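Local coordinates for protein phosphoribosylaminoimidazole carboxylase (Treponema denticola, PDB 5C5D) that catalyses the reversible carboxylation of 5-aminoimidazole ribonucleotide by carbon dioxide to give 4-carboxy-5-aminoimidazole ribonucleotide in purine biosynthesis, at residues D[2-7]-D[51-56]; D[19-24]-D[119-124]; D[45-50]-D[73-78]; D[86-91]-D[97-102]; D[123-128]-D[137-142]. The protein carries 1 engineered substitution. All coordinates share one frame; numbering follows the deposited sequence. Where two conformers were deposited one is given.

Overall arrangement
From the N terminus, strand 4-9 first meets the end of helix 43-54, and contact 1 closes a loop that takes in helix 15-27 and strand 31-36. Contact 2 starts inside that loop, on helix 15-27, and closes far along the chain on helix 117-129, so the two cross. Contact 3 joins helix 43-54 to helix 72-79; it crosses contact 1 and is nested within contact 2, as is the short loop of contact 4 after strand 84-86. Contact 5 begins on helix 117-129, where contact 2 ends, and adds helix 133-157. Contact 1 thus sets helix 43-54 on the parallel sheet, contact 3 packs helix 72-79 beside it, contact 2 pairs helices on the other face, and contact 5 attaches the C-terminal helix.

Contact 1: D[2-7]-D[51-56]; sequences RPLVII and KEYEAL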
# COMPACT_ATOMS: atom_id res chain seq x y z
N ARG D 2 -23.03 31.54 -23.24
CA ARG D 2 -21.80 31.39 -22.49
C ARG D 2 -21.68 30.00 -21.84
O ARG D 2 -22.67 29.31 -21.65
CB ARG D 2 -21.75 32.48 -21.41
CG ARG D 2 -21.91 33.91 -21.95
CD ARG D 2 -20.80 34.30 -22.93
NE ARG D 2 -19.48 34.20 -22.31
CZ ARG D 2 -18.36 33.82 -22.94
NH1 ARG D 2 -18.38 33.50 -24.22
NH2 ARG D 2 -17.22 33.75 -22.26
N PRO D 3 -20.45 29.61 -21.51
CA PRO D 3 -20.25 28.33 -20.85
C PRO D 3 -20.95 28.20 -19.50
O PRO D 3 -21.28 29.20 -18.86
CB PRO D 3 -18.74 28.26 -20.69
CG PRO D 3 -18.20 29.05 -21.87
CD PRO D 3 -19.18 30.21 -21.96
N LEU D 4 -21.19 26.95 -19.10
CA LEU D 4 -21.81 26.63 -17.82
C LEU D 4 -21.10 25.41 -17.23
O LEU D 4 -20.88 24.43 -17.93
CB LEU D 4 -23.30 26.33 -17.99
CG LEU D 4 -24.01 25.91 -16.72
CD1 LEU D 4 -23.99 27.07 -15.74
CD2 LEU D 4 -25.44 25.48 -17.01
N VAL D 5 -20.77 25.46 -15.95
CA VAL D 5 -20.23 24.31 -15.27
C VAL D 5 -21.21 23.90 -14.19
O VAL D 5 -21.55 24.70 -13.33
CB VAL D 5 -18.87 24.59 -14.62
CG1 VAL D 5 -18.40 23.39 -13.81
CG2 VAL D 5 -17.83 24.95 -15.67
N ILE D 6 -21.65 22.66 -14.23
CA ILE D 6 -22.55 22.13 -13.24
C ILE D 6 -21.70 21.37 -12.25
O ILE D 6 -21.06 20.39 -12.61
CB ILE D 6 -23.61 21.20 -13.84
CG1 ILE D 6 -24.48 21.94 -14.87
CG2 ILE D 6 -24.44 20.60 -12.72
CD1 ILE D 6 -23.92 21.97 -16.30
N ILE D 7 -21.71 21.83 -11.01
CA ILE D 7 -20.98 21.16 -9.93
C ILE D 7 -21.97 20.32 -9.18
O ILE D 7 -22.86 20.87 -8.51
CB ILE D 7 -20.32 22.17 -8.99
CG1 ILE D 7 -19.42 23.10 -9.79
CG2 ILE D 7 -19.52 21.43 -7.90
CD1 ILE D 7 -18.87 24.27 -8.97
N LYS D 51 -31.17 15.80 -17.20
CA LYS D 51 -31.94 16.04 -18.43
C LYS D 51 -32.19 17.54 -18.62
O LYS D 51 -32.17 18.05 -19.75
CB LYS D 51 -33.27 15.28 -18.43
CG LYS D 51 -33.08 13.80 -18.67
CD LYS D 51 -34.42 13.07 -18.77
CE LYS D 51 -34.23 11.57 -18.94
NZ LYS D 51 -35.55 10.86 -18.85
N GLU D 52 -32.44 18.24 -17.53
CA GLU D 52 -32.67 19.68 -17.61
C GLU D 52 -31.41 20.42 -18.11
O GLU D 52 -31.51 21.25 -19.02
CB GLU D 52 -33.10 20.24 -16.25
CG GLU D 52 -34.51 19.82 -15.86
CD GLU D 52 -34.81 20.03 -14.38
OE1 GLU D 52 -33.93 20.50 -13.64
OE2 GLU D 52 -35.94 19.70 -13.96
N TYR D 53 -30.24 20.12 -17.54
CA TYR D 53 -29.00 20.79 -17.95
C TYR D 53 -28.60 20.39 -19.38
O TYR D 53 -28.14 21.22 -20.16
CB TYR D 53 -27.84 20.50 -16.99
CG TYR D 53 -28.02 21.21 -15.66
CD1 TYR D 53 -28.00 22.60 -15.59
CD2 TYR D 53 -28.22 20.50 -14.50
CE1 TYR D 53 -28.17 23.26 -14.38
CE2 TYR D 53 -28.37 21.15 -13.27
CZ TYR D 53 -28.35 22.52 -13.23
OH TYR D 53 -28.53 23.16 -12.03
N GLU D 54 -28.83 19.14 -19.73
CA GLU D 54 -28.43 18.62 -21.05
C GLU D 54 -29.19 19.28 -22.21
O GLU D 54 -28.67 19.36 -23.33
CB GLU D 54 -28.61 17.11 -21.10
CG GLU D 54 -27.47 16.34 -20.43
CD GLU D 54 -26.18 16.48 -21.17
OE1 GLU D 54 -26.00 15.76 -22.19
OE2 GLU D 54 -25.34 17.31 -20.75
N ALA D 55 -30.41 19.73 -21.92
CA ALA D 55 -31.27 20.38 -22.89
C ALA D 55 -30.84 21.83 -23.18
O ALA D 55 -31.33 22.46 -24.13
CB ALA D 55 -32.70 20.33 -22.39
N LEU D 56 -29.92 22.37 -22.40
CA LEU D 56 -29.47 23.75 -22.63
C LEU D 56 -28.48 23.84 -23.81
O LEU D 56 -27.49 23.13 -23.85
CB LEU D 56 -28.82 24.32 -21.37
CG LEU D 56 -29.66 24.25 -20.08
CD1 LEU D 56 -28.83 24.74 -18.92
CD2 LEU D 56 -30.94 25.04 -20.16
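Tyr-53 lays one face of its ring over Ile-6, and this meeting of a helix with a strand carries most of the contact. The CG1 methylene of Ile-6 sits 3.7 Å from the centroid of the Tyr-53 ring and 15° off the ring normal, a CH-pi contact over the face. Ile-6 CG2 reaches the ring carbon CE2 of Tyr-53 at 4.0 Å. The ring can lie over the strand because its CG stands anti to the carbonyl carbon (chi1 -72°), which carries it off the helix at residue 53. Leu-4, two residues back along the strand and so on the same face, lies across the tyrosine, with Leu-4 CD2 4.1 Å from Tyr-53 CD1. Leu-4 CD2 also meets Leu-56 CD1 at 4.0 Å. Branched aliphatic residues suit the strand because they offer methyl and methylene groups to a flat partner. Tyrosine suits the helix because its hydroxyl, hydrogen-bonded to Arg-35, can end in polar surroundings while its ring stays in apolar ones. Helix 43-54 packed on a parallel strand in this way is the layered alpha/beta arrangement of a flavodoxin-like fold.

Contact 2: D[19-24]-D[119-124]; sequences EKIASE and NAALLA
Glu-24 brings a flat group to this contact, its carboxylate, yet neither a face nor an edge of it rests on Ala-121. The aliphatic root of the side chain does the touching instead: Glu-24 CB lies 3.5 Å from Ala-121 CB, and Glu-24 CG follows at 3.9 Å from the same methyl. Because the chain bends at its second torsion (chi2 71°), the carboxylate turns aside from the alanine, and OE2 is probably hydrogen-bonded to the hydroxyl of Tyr-142, though the pair is unusually short. Glutamate thus serves both as apolar filler and as a polar end at the margin of the interface. One turn earlier, Ile-21 meets the alanine with its backbone and its branch, Ile-21 O being 3.9 Å from Ala-121 CB and Ile-21 CG2 more distant at 4.4 Å. The small methyl of alanine is what allows so close an approach, the CA atoms of Ile-21 and Ala-121 coming within 5.7 Å. Ala-120 and Ala-124, also small, carry helix 117-129 across strand 84-86, where both touch Ile-85. Ile-21 in turn rests on Ile-63 and Ile-65 of strand 60-65, so helices 15-27 and 117-129 lie side by side on one face of the parallel sheet.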
# COMPACT_ATOMS: atom_id res chain seq x y z
N GLU D 19 -17.53 24.53 -2.97
CA GLU D 19 -17.37 25.97 -2.93
C GLU D 19 -15.98 26.40 -3.37
O GLU D 19 -15.81 27.47 -3.99
CB GLU D 19 -17.65 26.50 -1.51
CG GLU D 19 -19.13 26.48 -1.16
CD GLU D 19 -19.42 26.82 0.30
OE1 GLU D 19 -18.58 26.54 1.19
OE2 GLU D 19 -20.50 27.38 0.55
N LYS D 20 -14.98 25.59 -3.08
CA LYS D 20 -13.62 25.90 -3.52
C LYS D 20 -13.55 25.90 -5.02
O LYS D 20 -12.87 26.73 -5.62
CB LYS D 20 -12.61 24.91 -2.98
CG LYS D 20 -12.29 25.16 -1.52
CD LYS D 20 -11.30 24.17 -1.01
CE LYS D 20 -10.82 24.56 0.34
NZ LYS D 20 -9.51 23.95 0.55
N ILE D 21 -14.26 24.95 -5.64
CA ILE D 21 -14.27 24.90 -7.09
C ILE D 21 -15.02 26.09 -7.65
O ILE D 21 -14.57 26.73 -8.60
CB ILE D 21 -14.92 23.59 -7.59
CG1 ILE D 21 -14.13 22.41 -7.07
CG2 ILE D 21 -14.98 23.56 -9.13
CD1 ILE D 21 -14.81 21.05 -7.29
N ALA D 22 -16.17 26.40 -7.07
CA ALA D 22 -17.02 27.45 -7.61
C ALA D 22 -16.28 28.78 -7.49
O ALA D 22 -16.29 29.59 -8.40
CB ALA D 22 -18.35 27.50 -6.89
N SER D 23 -15.63 28.98 -6.34
CA SER D 23 -14.88 30.20 -6.10
C SER D 23 -13.85 30.41 -7.19
O SER D 23 -13.67 31.53 -7.69
CB SER D 23 -14.18 30.14 -4.73
OG SER D 23 -15.13 30.26 -3.69
N GLU D 24 -13.17 29.35 -7.57
CA GLU D 24 -12.13 29.49 -8.58
C GLU D 24 -12.77 29.73 -9.96
O GLU D 24 -12.26 30.54 -10.74
CB GLU D 24 -11.22 28.25 -8.59
CG GLU D 24 -9.84 28.53 -9.13
CD GLU D 24 -9.01 29.38 -8.17
OE1 GLU D 24 -9.51 29.73 -7.09
OE2 GLU D 24 -7.84 29.66 -8.49
N ASN D 119 -7.67 23.08 -9.42
CA ASN D 119 -7.24 22.48 -10.69
C ASN D 119 -8.43 21.96 -11.45
O ASN D 119 -8.41 21.96 -12.66
CB ASN D 119 -6.19 21.38 -10.47
CG ASN D 119 -4.81 21.96 -10.18
OD1 ASN D 119 -4.57 23.12 -10.51
ND2 ASN D 119 -3.93 21.19 -9.55
N ALA D 120 -9.49 21.56 -10.76
CA ALA D 120 -10.67 21.15 -11.51
C ALA D 120 -11.27 22.38 -12.22
O ALA D 120 -11.70 22.32 -13.38
CB ALA D 120 -11.71 20.50 -10.59
N ALA D 121 -11.26 23.51 -11.55
CA ALA D 121 -11.73 24.76 -12.16
C ALA D 121 -10.85 25.20 -13.32
O ALA D 121 -11.35 25.60 -14.37
CB ALA D 121 -11.79 25.86 -11.13
N LEU D 122 -9.53 25.10 -13.14
CA LEU D 122 -8.61 25.48 -14.20
C LEU D 122 -8.74 24.58 -15.41
O LEU D 122 -8.74 25.07 -16.55
CB LEU D 122 -7.16 25.45 -13.67
CG LEU D 122 -6.05 25.84 -14.65
CD1 LEU D 122 -6.20 27.26 -15.15
CD2 LEU D 122 -4.69 25.63 -13.99
N LEU D 123 -8.89 23.28 -15.18
CA LEU D 123 -9.07 22.36 -16.29
C LEU D 123 -10.35 22.71 -17.02
O LEU D 123 -10.38 22.73 -18.25
CB LEU D 123 -9.13 20.90 -15.84
CG LEU D 123 -9.57 19.87 -16.91
CD1 LEU D 123 -8.61 19.81 -18.06
CD2 LEU D 123 -9.72 18.50 -16.28
N ALA D 124 -11.42 22.96 -16.28
CA ALA D 124 -12.68 23.33 -16.95
C ALA D 124 -12.46 24.57 -17.82
O ALA D 124 -12.89 24.64 -18.99
CB ALA D 124 -13.77 23.57 -15.95

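Contact 3: D[45-50]-D[73-78]; sequences HVVSML and SGFVDG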
# COMPACT_ATOMS: atom_id res chain seq x y z
N HIS D 45 -33.73 11.39 -9.32
CA HIS D 45 -33.54 12.81 -9.08
C HIS D 45 -32.33 13.32 -9.88
O HIS D 45 -32.39 14.38 -10.51
CB HIS D 45 -33.39 13.05 -7.58
CG HIS D 45 -32.67 14.32 -7.21
ND1 HIS D 45 -33.28 15.56 -7.24
CD2 HIS D 45 -31.43 14.52 -6.71
CE1 HIS D 45 -32.42 16.47 -6.82
NE2 HIS D 45 -31.29 15.87 -6.49
N VAL D 46 -31.25 12.54 -9.89
CA VAL D 46 -30.03 12.92 -10.61
C VAL D 46 -30.34 12.93 -12.11
O VAL D 46 -30.00 13.88 -12.80
CB VAL D 46 -28.85 12.00 -10.29
CG1 VAL D 46 -27.70 12.26 -11.23
CG2 VAL D 46 -28.33 12.23 -8.87
N VAL D 47 -31.00 11.89 -12.60
CA VAL D 47 -31.36 11.83 -14.03
C VAL D 47 -32.22 13.02 -14.43
O VAL D 47 -32.01 13.64 -15.47
CB VAL D 47 -32.09 10.52 -14.36
CG1 VAL D 47 -32.76 10.58 -15.76
CG2 VAL D 47 -31.11 9.39 -14.32
N SER D 48 -33.22 13.34 -13.62
CA SER D 48 -34.11 14.44 -13.93
C SER D 48 -33.34 15.75 -14.05
O SER D 48 -33.56 16.54 -14.98
CB SER D 48 -35.21 14.55 -12.87
OG SER D 48 -36.15 13.52 -13.08
N MET D 49 -32.41 15.97 -13.12
CA MET D 49 -31.56 17.14 -13.12
C MET D 49 -30.67 17.19 -14.34
O MET D 49 -30.55 18.24 -14.99
CB MET D 49 -30.69 17.14 -11.87
CG MET D 49 -29.84 18.33 -11.70
SD MET D 49 -28.64 17.93 -10.43
CE MET D 49 -29.78 17.68 -9.06
N LEU D 50 -30.05 16.07 -14.65
CA LEU D 50 -29.15 16.02 -15.80
C LEU D 50 -29.94 16.29 -17.09
O LEU D 50 -29.41 16.96 -18.00
CB LEU D 50 -28.43 14.69 -15.90
CG LEU D 50 -27.48 14.34 -14.77
CD1 LEU D 50 -26.81 13.00 -15.03
CD2 LEU D 50 -26.41 15.42 -14.60
N SER D 73 -19.42 9.93 -10.45
CA SER D 73 -18.73 10.47 -11.61
C SER D 73 -19.01 9.59 -12.85
O SER D 73 -19.33 10.11 -13.92
CB SER D 73 -17.24 10.63 -11.37
OG SER D 73 -17.00 11.57 -10.32
N GLY D 74 -18.92 8.27 -12.72
CA GLY D 74 -19.23 7.39 -13.84
C GLY D 74 -20.69 7.43 -14.26
O GLY D 74 -20.99 7.31 -15.44
N PHE D 75 -21.59 7.56 -13.30
CA PHE D 75 -23.02 7.62 -13.59
C PHE D 75 -23.35 8.81 -14.44
O PHE D 75 -24.01 8.71 -15.46
CB PHE D 75 -23.78 7.68 -12.28
CG PHE D 75 -25.26 7.70 -12.44
CD1 PHE D 75 -25.95 6.53 -12.68
CD2 PHE D 75 -25.96 8.88 -12.33
CE1 PHE D 75 -27.33 6.54 -12.82
CE2 PHE D 75 -27.35 8.89 -12.47
CZ PHE D 75 -28.02 7.72 -12.71
N VAL D 76 -22.84 9.96 -14.03
CA VAL D 76 -23.08 11.19 -14.77
C VAL D 76 -22.37 11.13 -16.12
O VAL D 76 -22.94 11.47 -17.14
CB VAL D 76 -22.58 12.41 -13.98
CG1 VAL D 76 -22.63 13.68 -14.83
CG2 VAL D 76 -23.39 12.58 -12.69
N ASP D 77 -21.11 10.69 -16.12
CA ASP D 77 -20.37 10.58 -17.37
C ASP D 77 -21.04 9.64 -18.39
O ASP D 77 -21.02 9.89 -19.61
CB ASP D 77 -18.95 10.09 -17.11
CG ASP D 77 -18.08 10.31 -18.28
OD1 ASP D 77 -17.55 11.43 -18.42
OD2 ASP D 77 -17.95 9.35 -19.07
N GLY D 78 -21.68 8.57 -17.91
CA GLY D 78 -22.38 7.68 -18.82
C GLY D 78 -23.68 8.24 -19.37
O GLY D 78 -24.19 7.75 -20.38
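Phe-75 and Val-46 meet between two neighbouring helices of the flavodoxin-like fold, helix 43-54 and helix 72-79, each of which links successive parallel strands in a beta-alpha-beta crossover. The short segments run in broadly the same direction, 42° apart, with axes approaching to 11.2 Å, a separation that the Phe-75 ring bridges. Phe-75 can be followed outward. Its CB projects at the other helix, and CG lies anti to the backbone N (chi1 -178°), so that the ring extends toward helix 43-54. Phe-75 CD2 first comes within 4.0 Å of Val-46 CG1. Next along the ring, Phe-75 CE2 is 3.6 Å from Val-46 CG1, a methyl that stands at the ring edge near its plane; the two side chains lie alongside, pointing opposite ways. At the tip, Phe-75 CZ is 3.9 Å from Val-47 CG2, and here the valine meets the phenylalanine perpendicularly. Two successive valines, short and branched at CB, therefore place their methyls against one long flat side chain. Phe-75 also packs against His-40 of a neighbouring subunit. Val-46 also stands near the substrate-binding region, its side chain about 6 Å from that of Asp-38, an engineered residue, nearest atoms being compared. Farther along the interface, Leu-50 meets Val-76 crosswise, branch to branch, and Val-76 itself rests on Tyr-62 and Thr-64 of the sheet. Each branch of the leucine takes its own methyl: Leu-50 CD1 lies 4.2 Å from Val-76 CG2, and Leu-50 CD2 faces CG1 of that valine.

Contact 4: D[86-91]-D[97-102]; sequences ACPPPS and ADIYSS. With EDO (1,2-ethanediol), chain I.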
# COMPACT_ATOMS: atom_id res chain seq x y z
N ALA D 86 -14.09 14.50 -12.69
CA ALA D 86 -14.23 13.99 -11.32
C ALA D 86 -13.27 14.72 -10.41
O ALA D 86 -12.09 14.76 -10.69
CB ALA D 86 -13.93 12.51 -11.26
N CYS D 87 -13.77 15.25 -9.31
CA CYS D 87 -12.91 15.89 -8.33
C CYS D 87 -13.40 15.46 -6.95
O CYS D 87 -14.19 16.17 -6.31
CB CYS D 87 -12.94 17.40 -8.49
SG CYS D 87 -11.77 18.24 -7.38
N PRO D 88 -12.96 14.27 -6.50
CA PRO D 88 -13.47 13.74 -5.25
C PRO D 88 -12.89 14.54 -4.07
O PRO D 88 -11.81 15.12 -4.20
CB PRO D 88 -12.98 12.30 -5.25
CG PRO D 88 -11.74 12.31 -6.07
CD PRO D 88 -12.03 13.33 -7.16
N PRO D 89 -13.61 14.56 -2.94
CA PRO D 89 -13.08 15.20 -1.76
C PRO D 89 -11.91 14.40 -1.24
O PRO D 89 -11.80 13.21 -1.50
CB PRO D 89 -14.25 15.17 -0.77
CG PRO D 89 -15.07 13.98 -1.18
CD PRO D 89 -14.86 13.82 -2.68
N PRO D 90 -10.99 15.06 -0.53
CA PRO D 90 -9.83 14.30 -0.09
C PRO D 90 -10.18 13.41 1.09
O PRO D 90 -11.04 13.74 1.90
CB PRO D 90 -8.83 15.39 0.29
CG PRO D 90 -9.68 16.55 0.68
CD PRO D 90 -10.84 16.50 -0.29
N SER D 91 -9.52 12.26 1.17
CA SER D 91 -9.70 11.38 2.30
C SER D 91 -8.42 10.68 2.60
O SER D 91 -7.68 10.32 1.68
CB SER D 91 -10.77 10.31 2.05
OG SER D 91 -10.79 9.43 3.15
N ALA D 97 -7.11 5.36 -0.41
CA ALA D 97 -7.44 4.36 -1.42
C ALA D 97 -8.81 4.57 -2.06
O ALA D 97 -9.11 3.95 -3.08
CB ALA D 97 -7.37 2.96 -0.85
N ASP D 98 -9.65 5.45 -1.51
CA ASP D 98 -10.87 5.86 -2.27
C ASP D 98 -10.56 6.37 -3.66
O ASP D 98 -11.41 6.36 -4.53
CB ASP D 98 -11.64 6.95 -1.52
CG ASP D 98 -12.33 6.43 -0.25
OD1 ASP D 98 -12.84 5.27 -0.25
OD2 ASP D 98 -12.40 7.20 0.76
N ILE D 99 -9.33 6.83 -3.90
CA ILE D 99 -9.02 7.40 -5.21
C ILE D 99 -9.18 6.37 -6.32
O ILE D 99 -9.54 6.73 -7.45
CB ILE D 99 -7.60 8.00 -5.21
CG1 ILE D 99 -7.36 8.84 -6.47
CG2 ILE D 99 -6.55 6.95 -5.07
CD1 ILE D 99 -8.36 9.96 -6.65
N TYR D 100 -8.97 5.09 -6.01
CA TYR D 100 -9.06 4.07 -7.06
C TYR D 100 -10.47 3.95 -7.62
O TYR D 100 -10.63 3.61 -8.80
CB TYR D 100 -8.55 2.71 -6.58
CG TYR D 100 -7.07 2.81 -6.38
CD1 TYR D 100 -6.23 2.85 -7.49
CD2 TYR D 100 -6.53 2.96 -5.13
CE1 TYR D 100 -4.91 2.98 -7.35
CE2 TYR D 100 -5.16 3.09 -4.98
CZ TYR D 100 -4.38 3.10 -6.12
OH TYR D 100 -3.00 3.23 -6.00
N SER D 101 -11.49 4.24 -6.81
CA SER D 101 -12.87 4.21 -7.33
C SER D 101 -13.16 5.28 -8.37
O SER D 101 -14.09 5.11 -9.18
CB SER D 101 -13.89 4.32 -6.16
OG SER D 101 -13.92 5.62 -5.57
N SER D 102 -12.42 6.39 -8.34
CA SER D 102 -12.52 7.41 -9.39
C SER D 102 -11.63 7.06 -10.58
O SER D 102 -11.98 7.41 -11.72
CB SER D 102 -12.16 8.79 -8.86
OG SER D 102 -13.05 9.26 -7.86
C1 EDO I . -9.52 10.20 -2.30
O1 EDO I . -9.75 11.37 -3.08
C2 EDO I . -8.09 10.29 -1.83
O2 EDO I . -7.84 11.60 -1.30
O HOH W 1 -9.52 7.12 0.88
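Pro-88 turns its ring at the helix that follows, and Pro-88 CG meets two side chains one turn apart, lying 4.2 Å from Ile-99 CD1 and 3.8 Å from Ser-102 OG. Ile-99 leaves its helix at an angle to the loop; its first torsion (chi1 -168°) directs CG1, and the second (chi2 57°) then turns the CD1 methyl to Pro-88 CG. Ser-102 keeps its hydroxyl close to the helix, where it is hydrogen-bonded to Asn-70, so the proline ring meets an oxygen that already has a polar partner. The rigid ring suits a chain that must run extended beside a helix. At the other end Ser-91 and Asp-98 both face across the contact; Ser-91 OG is 3.6 Å from Asp-98 OD2. Their polar ends are engaged otherwise: Ser-91 OG with Ser-93 N, and Asp-98 OD2 in a salt bridge to Arg-104 of a neighbouring subunit. A water lies between them, accepting from Asp-98 N at 2.9 Å and held only weakly by Ser-91 OG. Near both sides lies a 1,2-ethanediol, probably from the crystallisation liquor. Ser-91 N gives the diol's O2 a nearly straight bond (170° at the hydrogen), while the diol's O1 donates to Pro-89 O at 3.2 Å. The carbonyl of Asp-98 accepts twice, from Ser-101 N and, in its plane, from Ser-101 OG. Close to substrate-binding Ser-69 and Gly-67, then, loop and helix share no direct hydrogen bond: a water joins them, weakly on the loop side, and the diol is held by the loop and packs against the helix.

Contact 5: D[123-128]-D[137-142]; sequences LAARIF and DSVKSY
The helices carrying Arg-126 and Val-139 come together with the CA atoms of these two residues 6.9 Å apart, a separation filled by the alanine and valine methyls and the arginine methylenes. Val-139 has the most surface covered, its two methyls shared between Ala-125 and Arg-126. Val-139 CG2 rests 3.8 Å from Ala-125 CB, while Val-139 CG1 lies 3.8 Å from Arg-126 CG and 4.1 Å from Arg-126 CD. The valine lies athwart the arginine, and what it touches is the aliphatic part of the long chain. Arginine suits the place because its methylenes can line a buried interface while its charged end serves elsewhere. The chain kinks at its third torsion (chi3 74°) on the way to the guanidinium, where NH1 forms a salt bridge to Asp-77 of a neighbouring subunit and NE bonds to the carbonyl of Lys-81 there. These bonds probably offset the positive charge of this buried residue. Ala-125, which also touches Phe-28, Ile-30 and Ile-135, offers a single methyl, as a close approach requires. Two consecutive helices joined by a short turn and packed in this way form a helical hairpin, by which the long C-terminal helix 133-157 is set against the alpha/beta core.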
# COMPACT_ATOMS: atom_id res chain seq x y z
N LEU D 123 -8.89 23.28 -15.18
CA LEU D 123 -9.07 22.36 -16.29
C LEU D 123 -10.35 22.71 -17.02
O LEU D 123 -10.38 22.73 -18.25
CB LEU D 123 -9.13 20.90 -15.84
CG LEU D 123 -9.57 19.87 -16.91
CD1 LEU D 123 -8.61 19.81 -18.06
CD2 LEU D 123 -9.72 18.50 -16.28
N ALA D 124 -11.42 22.96 -16.28
CA ALA D 124 -12.68 23.33 -16.95
C ALA D 124 -12.46 24.57 -17.82
O ALA D 124 -12.89 24.64 -18.99
CB ALA D 124 -13.77 23.57 -15.95
N ALA D 125 -11.81 25.58 -17.26
CA ALA D 125 -11.58 26.81 -18.01
C ALA D 125 -10.76 26.52 -19.26
O ALA D 125 -11.04 27.05 -20.34
CB ALA D 125 -10.88 27.86 -17.11
N ARG D 126 -9.76 25.66 -19.12
CA ARG D 126 -8.89 25.38 -20.27
C ARG D 126 -9.58 24.53 -21.33
O ARG D 126 -9.22 24.62 -22.51
CB ARG D 126 -7.58 24.75 -19.78
CG ARG D 126 -6.80 25.77 -18.97
CD ARG D 126 -5.59 25.19 -18.27
NE ARG D 126 -4.52 24.91 -19.21
CZ ARG D 126 -3.39 24.31 -18.87
NH1 ARG D 126 -3.21 23.91 -17.61
NH2 ARG D 126 -2.46 24.08 -19.78
N ILE D 127 -10.58 23.75 -20.93
CA ILE D 127 -11.41 23.03 -21.91
C ILE D 127 -12.22 24.02 -22.74
O ILE D 127 -12.20 23.95 -23.98
CB ILE D 127 -12.33 22.00 -21.22
CG1 ILE D 127 -11.50 20.77 -20.87
CG2 ILE D 127 -13.49 21.62 -22.13
CD1 ILE D 127 -12.09 19.90 -19.85
N PHE D 128 -12.88 24.99 -22.10
CA PHE D 128 -13.64 25.99 -22.87
C PHE D 128 -12.70 26.85 -23.71
O PHE D 128 -13.07 27.31 -24.79
CB PHE D 128 -14.48 26.90 -21.97
CG PHE D 128 -15.53 26.18 -21.16
CD1 PHE D 128 -16.52 25.41 -21.78
CD2 PHE D 128 -15.54 26.29 -19.79
CE1 PHE D 128 -17.50 24.77 -21.01
CE2 PHE D 128 -16.51 25.65 -19.03
CZ PHE D 128 -17.49 24.89 -19.64
N ASP D 137 -7.81 34.19 -22.51
CA ASP D 137 -7.13 35.36 -21.93
C ASP D 137 -7.07 35.30 -20.40
O ASP D 137 -6.03 35.61 -19.78
CB ASP D 137 -7.84 36.65 -22.36
CG ASP D 137 -7.66 36.96 -23.83
OD1 ASP D 137 -6.70 36.43 -24.44
OD2 ASP D 137 -8.47 37.73 -24.38
N SER D 138 -8.17 34.90 -19.79
CA SER D 138 -8.24 34.77 -18.33
C SER D 138 -7.31 33.69 -17.81
O SER D 138 -6.65 33.87 -16.78
CB SER D 138 -9.66 34.44 -17.90
OG SER D 138 -10.48 35.57 -18.02
N VAL D 139 -7.29 32.56 -18.50
CA VAL D 139 -6.40 31.47 -18.14
C VAL D 139 -4.96 31.96 -18.20
O VAL D 139 -4.15 31.65 -17.32
CB VAL D 139 -6.55 30.24 -19.07
CG1 VAL D 139 -5.36 29.26 -18.91
CG2 VAL D 139 -7.86 29.52 -18.80
N LYS D 140 -4.62 32.70 -19.24
CA LYS D 140 -3.25 33.15 -19.41
C LYS D 140 -2.84 34.10 -18.27
O LYS D 140 -1.78 33.95 -17.69
CB LYS D 140 -3.08 33.83 -20.77
CG LYS D 140 -1.72 34.46 -21.01
CD LYS D 140 -1.68 35.06 -22.42
CE LYS D 140 -0.86 36.34 -22.51
NZ LYS D 140 0.57 36.09 -22.84
N SER D 141 -3.72 35.03 -17.93
CA SER D 141 -3.46 35.95 -16.82
C SER D 141 -3.24 35.17 -15.51
O SER D 141 -2.32 35.46 -14.73
CB SER D 141 -4.61 36.96 -16.70
OG SER D 141 -4.46 37.73 -15.52
N TYR D 142 -4.07 34.15 -15.28
CA TYR D 142 -4.01 33.31 -14.09
C TYR D 142 -2.70 32.56 -13.98
O TYR D 142 -2.04 32.55 -12.94
CB TYR D 142 -5.17 32.33 -14.14
CG TYR D 142 -5.38 31.38 -12.98
CD1 TYR D 142 -6.26 31.70 -11.96
CD2 TYR D 142 -4.79 30.12 -12.97
CE1 TYR D 142 -6.50 30.82 -10.93
CE2 TYR D 142 -5.02 29.23 -11.95
CZ TYR D 142 -5.87 29.58 -10.92
OH TYR D 142 -6.11 28.70 -9.90